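Local coordinates for protein uricase (Bacillus fastidiosus, PDB 4R8X) that catalyses the oxidation of urate by molecular oxygen, the first step in the breakdown of urate to (S)-allantoin, at residues Phe75-His79 against Tyr94-Phe99; Asn38-Met43 against Ala86-Leu92; Tyr116-Ile121 against Val135-Ser139. All coordinates share one frame; numbering follows the deposited sequence.

Contact 1. Residues Phe75-His79 against Tyr94-Phe99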
loop_
_atom_site.group_PDB
_atom_site.type_symbol
_atom_site.label_atom_id
_atom_site.label_comp_id
_atom_site.label_asym_id
_atom_site.label_seq_id
_atom_site.Cartn_x
_atom_site.Cartn_y
_atom_site.Cartn_z
ATOM N N PHE D 75 -0.696 28.953 -4.905
ATOM C CA PHE D 75 -1.814 29.710 -4.350
ATOM C C PHE D 75 -2.230 29.153 -2.987
ATOM O O PHE D 75 -2.388 29.903 -2.014
ATOM C CB PHE D 75 -2.982 29.637 -5.329
ATOM C CG PHE D 75 -4.089 30.635 -5.071
ATOM C CD1 PHE D 75 -5.112 30.350 -4.173
ATOM C CD2 PHE D 75 -4.137 31.833 -5.772
ATOM C CE1 PHE D 75 -6.150 31.252 -3.958
ATOM C CE2 PHE D 75 -5.171 32.736 -5.560
ATOM C CZ PHE D 75 -6.173 32.448 -4.658
ATOM N N ILE D 76 -2.402 27.833 -2.907
ATOM C CA ILE D 76 -2.869 27.220 -1.681
ATOM C C ILE D 76 -1.824 27.384 -0.596
ATOM O O ILE D 76 -2.122 27.792 0.527
ATOM C CB ILE D 76 -3.189 25.726 -1.895
ATOM C CG1 ILE D 76 -4.379 25.566 -2.852
ATOM C CG2 ILE D 76 -3.454 25.019 -0.553
ATOM C CD1 ILE D 76 -4.517 24.156 -3.403
ATOM N N GLN D 77 -0.583 27.082 -0.948
ATOM C CA GLN D 77 0.486 27.144 0.026
ATOM C C GLN D 77 0.687 28.561 0.584
ATOM O O GLN D 77 0.932 28.737 1.778
ATOM C CB GLN D 77 1.764 26.535 -0.563
ATOM C CG GLN D 77 1.640 25.004 -0.719
ATOM C CD GLN D 77 2.749 24.384 -1.540
ATOM O OE1 GLN D 77 3.509 25.085 -2.201
ATOM N NE2 GLN D 77 2.843 23.054 -1.501
ATOM N N ARG D 78 0.532 29.578 -0.255
ATOM C CA ARG D 78 0.676 30.936 0.238
ATOM C C ARG D 78 -0.499 31.361 1.111
ATOM O O ARG D 78 -0.330 32.098 2.084
ATOM C CB ARG D 78 0.893 31.903 -0.917
ATOM C CG ARG D 78 2.285 31.762 -1.479
ATOM C CD ARG D 78 2.497 32.586 -2.713
ATOM N NE ARG D 78 3.435 31.925 -3.607
ATOM C CZ ARG D 78 3.767 32.397 -4.800
ATOM N NH1 ARG D 78 3.242 33.539 -5.215
ATOM N NH2 ARG D 78 4.625 31.736 -5.565
ATOM N N HIS D 79 -1.696 30.895 0.775
ATOM C CA HIS D 79 -2.838 31.201 1.615
ATOM C C HIS D 79 -2.801 30.477 2.962
ATOM O O HIS D 79 -3.402 30.944 3.925
ATOM C CB HIS D 79 -4.154 30.976 0.867
ATOM C CG HIS D 79 -4.462 32.073 -0.102
ATOM N ND1 HIS D 79 -3.850 32.166 -1.334
ATOM C CD2 HIS D 79 -5.262 33.162 0.008
ATOM C CE1 HIS D 79 -4.282 33.254 -1.953
ATOM N NE2 HIS D 79 -5.137 33.875 -1.159
ATOM N N TYR D 94 -11.914 29.773 2.804
ATOM C CA TYR D 94 -11.032 30.913 2.581
ATOM C C TYR D 94 -10.322 30.803 1.232
ATOM O O TYR D 94 -10.296 31.753 0.444
ATOM C CB TYR D 94 -10.035 30.991 3.744
ATOM C CG TYR D 94 -8.887 31.976 3.629
ATOM C CD1 TYR D 94 -9.106 33.351 3.629
ATOM C CD2 TYR D 94 -7.569 31.524 3.613
ATOM C CE1 TYR D 94 -8.042 34.236 3.568
ATOM C CE2 TYR D 94 -6.510 32.400 3.548
ATOM C CZ TYR D 94 -6.746 33.752 3.526
ATOM O OH TYR D 94 -5.682 34.621 3.470
ATOM N N VAL D 95 -9.754 29.635 0.955
ATOM C CA VAL D 95 -9.044 29.401 -0.305
ATOM C C VAL D 95 -9.959 29.411 -1.530
ATOM O O VAL D 95 -9.621 30.021 -2.542
ATOM C CB VAL D 95 -8.220 28.096 -0.245
ATOM C CG1 VAL D 95 -7.643 27.737 -1.617
ATOM C CG2 VAL D 95 -7.099 28.222 0.787
ATOM N N CYS D 96 -11.106 28.736 -1.434
ATOM C CA CYS D 96 -12.099 28.746 -2.508
ATOM C C CYS D 96 -12.485 30.166 -2.888
ATOM O O CYS D 96 -12.505 30.525 -4.066
ATOM C CB CYS D 96 -13.368 28.016 -2.063
ATOM S SG CYS D 96 -13.263 26.217 -1.952
ATOM N N GLU D 97 -12.818 30.957 -1.877
ATOM C CA GLU D 97 -13.263 32.326 -2.131
ATOM C C GLU D 97 -12.135 33.145 -2.731
ATOM O O GLU D 97 -12.359 33.962 -3.628
ATOM C CB GLU D 97 -13.798 32.942 -0.844
ATOM C CG GLU D 97 -15.142 32.336 -0.480
ATOM C CD GLU D 97 -15.642 32.675 0.910
ATOM O OE1 GLU D 97 -14.850 33.128 1.767
ATOM O OE2 GLU D 97 -16.851 32.476 1.142
ATOM N N ALA D 98 -10.915 32.908 -2.259
ATOM C CA ALA D 98 -9.753 33.629 -2.768
ATOM C C ALA D 98 -9.508 33.320 -4.247
ATOM O O ALA D 98 -9.231 34.230 -5.036
ATOM C CB ALA D 98 -8.522 33.293 -1.936
ATOM N N PHE D 99 -9.602 32.044 -4.625
ATOM C CA PHE D 99 -9.472 31.674 -6.034
ATOM C C PHE D 99 -10.513 32.421 -6.880
ATOM O O PHE D 99 -10.189 32.969 -7.936
ATOM C CB PHE D 99 -9.659 30.160 -6.229
ATOM C CG PHE D 99 -8.392 29.343 -6.143
ATOM C CD1 PHE D 99 -7.377 29.500 -7.067
ATOM C CD2 PHE D 99 -8.260 28.362 -5.174
ATOM C CE1 PHE D 99 -6.231 28.719 -7.007
ATOM C CE2 PHE D 99 -7.125 27.569 -5.106
ATOM C CZ PHE D 99 -6.103 27.755 -6.020
#
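Phe75 and Phe99 lie ring on ring in a face-to-face stack, with centroids 3.9 Å apart and planes 16° from parallel. The stack begins at the root of Phe75, whose CB is already 3.7 Å from Phe99 CZ. CG follows over the same rim, facing Phe99 CE1. Next comes CD1, which lies above the centre of the Phe99 ring and makes the closest approach, 3.3 Å to Phe99 CZ. CE1 then runs past Phe99 CG, and the ring edge at Phe75 CZ meets Ala98 C at 3.5 Å, with Ala98 CB close by. This path follows from a CG held anti to the backbone N (chi1 -166°), which sends the ring at the 94-99 helix. The opposite face of Phe75 carries His79 CE1 near its rim, so the phenyl is sandwiched.

The imidazole is itself held in place. His79 ND1 donates to Phe75 O at 2.8 Å, nearly within its own ring plane, while His79 N bonds the same oxygen from the other face of the carbonyl. With ND1 thus committed, His79 NE2 comes 3.5 Å from Ala98 CB, and the ring turns an edge to the face of Tyr94 in an offset edge-to-face pair. The Tyr94 hydroxyl is hydrogen-bonded to Ser82. Ile76 CG1 touches both Val95 CG1 and the edge of Phe99.

The axes of the two short segments, on helices 69-82 and 88-102, approach to 10.4 Å with their N-to-C directions 124° apart, an oblique crossing. Beneath them, Ile76 and Phe99 pack on Val47 of strand 40-50, and Val95 on Leu111 of strand 108-125; on the Phe75 and His79 side, Tyr187 of the third subunit packs against the pair.

Contact 2. Residues Asn38-Met43 against Ala86-Leu92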
loop_
_atom_site.group_PDB
_atom_site.type_symbol
_atom_site.label_atom_id
_atom_site.label_comp_id
_atom_site.label_asym_id
_atom_site.label_seq_id
_atom_site.Cartn_x
_atom_site.Cartn_y
_atom_site.Cartn_z
ATOM N N ASN D 38 -2.912 23.439 17.247
ATOM C CA ASN D 38 -2.522 23.818 15.876
ATOM C C ASN D 38 -1.049 24.200 15.692
ATOM O O ASN D 38 -0.703 24.962 14.782
ATOM C CB ASN D 38 -3.424 24.920 15.306
ATOM C CG ASN D 38 -4.831 24.428 14.989
ATOM O OD1 ASN D 38 -5.050 23.242 14.728
ATOM N ND2 ASN D 38 -5.799 25.348 15.008
ATOM N N THR D 39 -0.185 23.665 16.551
ATOM C CA THR D 39 1.258 23.850 16.386
ATOM C C THR D 39 1.688 23.383 15.001
ATOM O O THR D 39 2.498 24.032 14.341
ATOM C CB THR D 39 2.038 23.111 17.479
ATOM O OG1 THR D 39 1.698 23.669 18.747
ATOM C CG2 THR D 39 3.549 23.236 17.270
ATOM N N ILE D 40 1.116 22.269 14.552
ATOM C CA ILE D 40 1.174 21.899 13.153
ATOM C C ILE D 40 -0.260 21.861 12.642
ATOM O O ILE D 40 -1.139 21.236 13.252
ATOM C CB ILE D 40 1.872 20.539 12.943
ATOM C CG1 ILE D 40 3.320 20.614 13.428
ATOM C CG2 ILE D 40 1.824 20.139 11.471
ATOM C CD1 ILE D 40 3.993 19.259 13.612
ATOM N N PHE D 41 -0.495 22.579 11.548
ATOM C CA PHE D 41 -1.792 22.633 10.895
ATOM C C PHE D 41 -1.516 22.176 9.473
ATOM O O PHE D 41 -1.232 22.992 8.586
ATOM C CB PHE D 41 -2.298 24.084 10.937
ATOM C CG PHE D 41 -3.688 24.291 10.393
ATOM C CD1 PHE D 41 -4.797 23.916 11.127
ATOM C CD2 PHE D 41 -3.878 24.912 9.167
ATOM C CE1 PHE D 41 -6.088 24.146 10.636
ATOM C CE2 PHE D 41 -5.152 25.136 8.669
ATOM C CZ PHE D 41 -6.260 24.746 9.401
ATOM N N GLY D 42 -1.562 20.857 9.270
ATOM C CA GLY D 42 -1.138 20.271 8.012
ATOM C C GLY D 42 -2.188 19.408 7.351
ATOM O O GLY D 42 -3.019 18.793 8.020
ATOM N N MET D 43 -2.130 19.330 6.032
ATOM C CA MET D 43 -3.123 18.569 5.283
ATOM C C MET D 43 -2.607 18.209 3.901
ATOM O O MET D 43 -1.638 18.795 3.407
ATOM C CB MET D 43 -4.403 19.393 5.124
ATOM C CG MET D 43 -4.225 20.555 4.148
ATOM S SD MET D 43 -5.392 21.899 4.331
ATOM C CE MET D 43 -4.782 22.601 5.863
ATOM N N ALA D 86 -8.703 28.761 12.485
ATOM C CA ALA D 86 -8.220 27.615 13.264
ATOM C C ALA D 86 -8.814 26.285 12.835
ATOM O O ALA D 86 -8.566 25.271 13.492
ATOM C CB ALA D 86 -8.506 27.826 14.743
ATOM N N THR D 87 -9.587 26.271 11.753
ATOM C CA THR D 87 -10.289 25.052 11.340
ATOM C C THR D 87 -10.024 24.692 9.889
ATOM O O THR D 87 -9.717 25.548 9.056
ATOM C CB THR D 87 -11.832 25.134 11.529
ATOM O OG1 THR D 87 -12.414 25.949 10.498
ATOM C CG2 THR D 87 -12.187 25.678 12.901
ATOM N N LEU D 88 -10.143 23.405 9.590
ATOM C CA LEU D 88 -9.907 22.918 8.240
ATOM C C LEU D 88 -10.955 23.497 7.295
ATOM O O LEU D 88 -10.627 23.970 6.208
ATOM C CB LEU D 88 -9.956 21.392 8.223
ATOM C CG LEU D 88 -9.550 20.718 6.915
ATOM C CD1 LEU D 88 -8.171 21.179 6.455
ATOM C CD2 LEU D 88 -9.545 19.214 7.110
ATOM N N GLU D 89 -12.218 23.470 7.721
ATOM C CA GLU D 89 -13.306 23.999 6.906
ATOM C C GLU D 89 -13.154 25.492 6.647
ATOM O O GLU D 89 -13.456 25.965 5.552
ATOM C CB GLU D 89 -14.656 23.746 7.571
ATOM C CG GLU D 89 -15.009 22.288 7.788
ATOM C CD GLU D 89 -14.593 21.761 9.153
ATOM O OE1 GLU D 89 -15.213 20.783 9.603
ATOM O OE2 GLU D 89 -13.664 22.312 9.782
ATOM N N GLY D 90 -12.717 26.223 7.668
ATOM C CA GLY D 90 -12.435 27.642 7.533
ATOM C C GLY D 90 -11.375 27.883 6.486
ATOM O O GLY D 90 -11.547 28.718 5.603
ATOM N N PHE D 91 -10.278 27.130 6.559
ATOM C CA PHE D 91 -9.217 27.306 5.585
ATOM C C PHE D 91 -9.676 27.003 4.157
ATOM O O PHE D 91 -9.384 27.763 3.243
ATOM C CB PHE D 91 -8.015 26.437 5.934
ATOM C CG PHE D 91 -6.895 26.542 4.941
ATOM C CD1 PHE D 91 -6.266 27.760 4.720
ATOM C CD2 PHE D 91 -6.486 25.433 4.210
ATOM C CE1 PHE D 91 -5.242 27.872 3.794
ATOM C CE2 PHE D 91 -5.461 25.530 3.291
ATOM C CZ PHE D 91 -4.828 26.751 3.078
ATOM N N LEU D 92 -10.408 25.906 3.966
ATOM C CA LEU D 92 -10.852 25.531 2.632
ATOM C C LEU D 92 -11.793 26.580 2.030
ATOM O O LEU D 92 -11.670 26.922 0.852
ATOM C CB LEU D 92 -11.513 24.145 2.643
ATOM C CG LEU D 92 -10.625 22.972 3.068
ATOM C CD1 LEU D 92 -11.352 21.678 2.751
ATOM C CD2 LEU D 92 -9.235 23.005 2.408
HETATM O O HOH W 1 -7.645 22.633 13.850
#
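At the N-terminus of helix 88-102, where Thr87 is the N-cap, Asn38 in the loop before strand 40-50, and Phe41 and Met43 at the strand's start, meet the cap and the first turn. The cap is explicit: Thr87 OG1 accepts from Gly90 N at 2.9 Å. Just before it, Ala86 O receives Asn38 ND2 at 3.2 Å in a moderately bent bond (149° at the hydrogen), with the donor tilted from the carbonyl plane. A water ties the same pair together, donating to Asn38 OD1 and to Ala86 O, both at 2.8 Å. Asn38 ND2 also donates to Asn20 O, so the nitrogen has two acceptors while OD1 takes the water.

Phe41 reaches in with its rim. CZ is 3.6 Å from Thr87 O, and CE2 lies beside Phe91 CB, while Thr87 C and Leu88 N also lie near the ring plane. Deeper down, Met43 has CG between the backbone N and the carbonyl carbon (chi1 71°), and its chain bends again at chi3. The thioether is thereby laid against Leu88 and Phe91: SD is 3.6 Å from Leu88 CD1, and CE is 3.7 Å from Phe91 CD2. The sulfur stands well off the Phe91 ring normal (71°), an oblique Met-aromatic contact.

Polarity is therefore sorted along the contact. An amide and a water satisfy the carbonyl preceding the cap, an aromatic rim with its slightly positive hydrogens probably suits the next carbonyl oxygen, and a polarisable sulfur and its methyl meet Leu88 and Phe91 at the apolar end.

Contact 3. Residues Tyr116-Ile121 against Val135-Ser139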
loop_
_atom_site.group_PDB
_atom_site.type_symbol
_atom_site.label_atom_id
_atom_site.label_comp_id
_atom_site.label_asym_id
_atom_site.label_seq_id
_atom_site.Cartn_x
_atom_site.Cartn_y
_atom_site.Cartn_z
ATOM N N TYR D 116 -3.151 15.871 7.796
ATOM C CA TYR D 116 -1.862 15.204 7.941
ATOM C C TYR D 116 -1.629 15.271 9.446
ATOM O O TYR D 116 -1.123 16.268 9.970
ATOM C CB TYR D 116 -0.831 16.006 7.160
ATOM C CG TYR D 116 0.547 15.392 6.939
ATOM C CD1 TYR D 116 0.842 14.704 5.765
ATOM C CD2 TYR D 116 1.582 15.592 7.852
ATOM C CE1 TYR D 116 2.120 14.192 5.529
ATOM C CE2 TYR D 116 2.844 15.089 7.629
ATOM C CZ TYR D 116 3.111 14.393 6.467
ATOM O OH TYR D 116 4.394 13.902 6.256
ATOM N N ALA D 117 -2.047 14.212 10.136
ATOM C CA ALA D 117 -2.270 14.242 11.574
ATOM C C ALA D 117 -1.013 14.010 12.386
ATOM O O ALA D 117 -0.160 13.168 12.028
ATOM C CB ALA D 117 -3.278 13.186 11.957
ATOM N N PHE D 118 -0.933 14.718 13.509
ATOM C CA PHE D 118 0.153 14.546 14.475
ATOM C C PHE D 118 -0.396 14.364 15.879
ATOM O O PHE D 118 -1.316 15.073 16.280
ATOM C CB PHE D 118 1.093 15.753 14.457
ATOM C CG PHE D 118 2.077 15.736 13.323
ATOM C CD1 PHE D 118 1.811 16.416 12.140
ATOM C CD2 PHE D 118 3.265 15.025 13.436
ATOM C CE1 PHE D 118 2.730 16.396 11.093
ATOM C CE2 PHE D 118 4.171 14.991 12.399
ATOM C CZ PHE D 118 3.904 15.680 11.225
ATOM N N ASP D 119 0.188 13.431 16.625
ATOM C CA ASP D 119 -0.168 13.219 18.021
ATOM C C ASP D 119 0.769 13.970 18.945
ATOM O O ASP D 119 1.970 14.037 18.697
ATOM C CB ASP D 119 -0.016 11.742 18.401
ATOM C CG ASP D 119 -1.072 10.857 17.794
ATOM O OD1 ASP D 119 -2.238 11.295 17.636
ATOM O OD2 ASP D 119 -0.729 9.693 17.510
ATOM N N ASP D 120 0.219 14.491 20.035
ATOM C CA ASP D 120 1.023 14.912 21.174
ATOM C C ASP D 120 1.622 13.678 21.836
ATOM O O ASP D 120 0.968 12.633 21.935
ATOM C CB ASP D 120 0.160 15.628 22.204
ATOM C CG ASP D 120 -0.415 16.926 21.690
ATOM O OD1 ASP D 120 -1.276 17.486 22.391
ATOM O OD2 ASP D 120 -0.005 17.389 20.600
ATOM N N ILE D 121 2.864 13.797 22.292
ATOM C CA ILE D 121 3.541 12.680 22.939
ATOM C C ILE D 121 4.135 13.063 24.292
ATOM O O ILE D 121 4.351 14.240 24.580
ATOM C CB ILE D 121 4.650 12.101 22.047
ATOM C CG1 ILE D 121 5.772 13.122 21.870
ATOM C CG2 ILE D 121 4.079 11.679 20.695
ATOM C CD1 ILE D 121 7.069 12.506 21.394
ATOM N N VAL D 135 8.179 18.057 20.051
ATOM C CA VAL D 135 8.220 16.824 19.279
ATOM C C VAL D 135 6.834 16.214 19.195
ATOM O O VAL D 135 6.119 16.151 20.201
ATOM C CB VAL D 135 9.220 15.819 19.896
ATOM C CG1 VAL D 135 9.196 14.482 19.157
ATOM C CG2 VAL D 135 10.612 16.419 19.862
ATOM N N PHE D 136 6.461 15.792 17.988
ATOM C CA PHE D 136 5.149 15.201 17.735
ATOM C C PHE D 136 5.280 13.944 16.890
ATOM O O PHE D 136 6.172 13.842 16.053
ATOM C CB PHE D 136 4.223 16.218 17.048
ATOM C CG PHE D 136 4.074 17.496 17.817
ATOM C CD1 PHE D 136 3.094 17.627 18.795
ATOM C CD2 PHE D 136 4.930 18.567 17.583
ATOM C CE1 PHE D 136 2.961 18.803 19.520
ATOM C CE2 PHE D 136 4.802 19.752 18.309
ATOM C CZ PHE D 136 3.811 19.870 19.273
ATOM N N ARG D 137 4.399 12.982 17.132
ATOM C CA ARG D 137 4.361 11.775 16.324
ATOM C C ARG D 137 3.461 11.949 15.113
ATOM O O ARG D 137 2.314 12.375 15.253
ATOM C CB ARG D 137 3.824 10.613 17.151
ATOM C CG ARG D 137 3.472 9.420 16.293
ATOM C CD ARG D 137 3.076 8.178 17.106
ATOM N NE ARG D 137 1.830 8.336 17.850
ATOM C CZ ARG D 137 1.320 7.379 18.618
ATOM N NH1 ARG D 137 1.962 6.226 18.748
ATOM N NH2 ARG D 137 0.184 7.571 19.262
ATOM N N LYS D 138 3.958 11.628 13.925
ATOM C CA LYS D 138 3.086 11.571 12.760
ATOM C C LYS D 138 2.126 10.417 12.927
ATOM O O LYS D 138 2.551 9.271 12.978
ATOM C CB LYS D 138 3.890 11.338 11.493
ATOM C CG LYS D 138 3.020 11.097 10.289
ATOM C CD LYS D 138 2.419 12.397 9.855
ATOM C CE LYS D 138 1.357 12.170 8.767
ATOM N NZ LYS D 138 0.005 11.811 9.253
ATOM N N SER D 139 0.829 10.692 12.985
ATOM C CA SER D 139 -0.128 9.621 13.197
ATOM C C SER D 139 -0.680 9.028 11.919
ATOM O O SER D 139 -1.105 9.750 11.010
ATOM C CB SER D 139 -1.289 10.095 14.045
ATOM O OG SER D 139 -2.214 9.024 14.181
HETATM O O HOH W 2 -2.974 11.990 8.676
HETATM O O HOH W 3 -2.441 7.922 16.788
HETATM O O HOH W 4 3.975 16.309 21.771
#
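Arg137 grips Asp119 side-on through a single oxygen: NE and NH2 both donate to Asp119 OD2, each at 2.9 Å and with bent geometry. NE uses the anti lone pair of OD2, whereas NH2 comes from above the carboxylate plane, the two flat groups being turned 61° apart. A water donating to OD2 also bonds Ser139 OG, adding a third donor to this oxygen; Ser139 OG is also hydrogen-bonded to Asn141 N.

Below the salt bridge the same residues form the hydrogen-bonded pair of the ladder. Asp119 N donates to Arg137 O at 2.7 Å, and Arg137 N returns the bond to Asp119 O. Two residues along, Ala117 O takes two donors: Ser139 N at 2.8 Å from above the carbonyl plane and Lys138 NZ at 3.1 Å on a lone pair.

Lys138 reaches that oxygen because its chain bends at chi2 (75°) and again at chi4 (84°), curling the ammonium across to the 116-121 segment, where it also bonds Ser139 O and a water. Along the way the methylenes lie on aromatic faces. CE sits over the centre of the Tyr116 ring, 3.5 Å from its centroid, and CD over the rim of Phe118. NZ adds a cation-pi contact, 4.4 Å from the Tyr116 centroid. A methionine in this place would probably leave Ala117 O and Ser139 O each without its ammonium donor and take the charge off the Tyr116 face.

Farther along, Phe118 CD2 packs on Phe136 CB, and Ile121 CD1 on Val135 CG1 at 3.7 Å.

This is an antiparallel ladder in a long hairpin arm, with the salt bridge on one face and Phe118, Phe136 and Lys138 on the other. Val135 to Arg137 also pair with a strand of the second subunit, continuing the sheet across the interface.

In the fold
Along the chain, contacts 1 and 2 interleave, and contact 3 follows both. Contacts 1 and 2, with centres about 13 Å apart, share helix 88-102 and touch where His79 O meets Phe91 CE1. Contact 2 lies about 15 Å from contact 3, centre to centre, and joins it through the sheet, in which strands 40-50 and 108-125 are neighbours; Gly42 O and Tyr116 N probably hydrogen-bond there. Contacts 1 and 3 are about 25 Å apart between centres and do not touch. Helices 69-82 and 88-102, which fall between those strands in the chain and pack on the sheet, fit the tunnelling fold of uricases: contact 1 pairs the helices, contact 2 seats one on the sheet, and contact 3 extends that sheet toward another subunit.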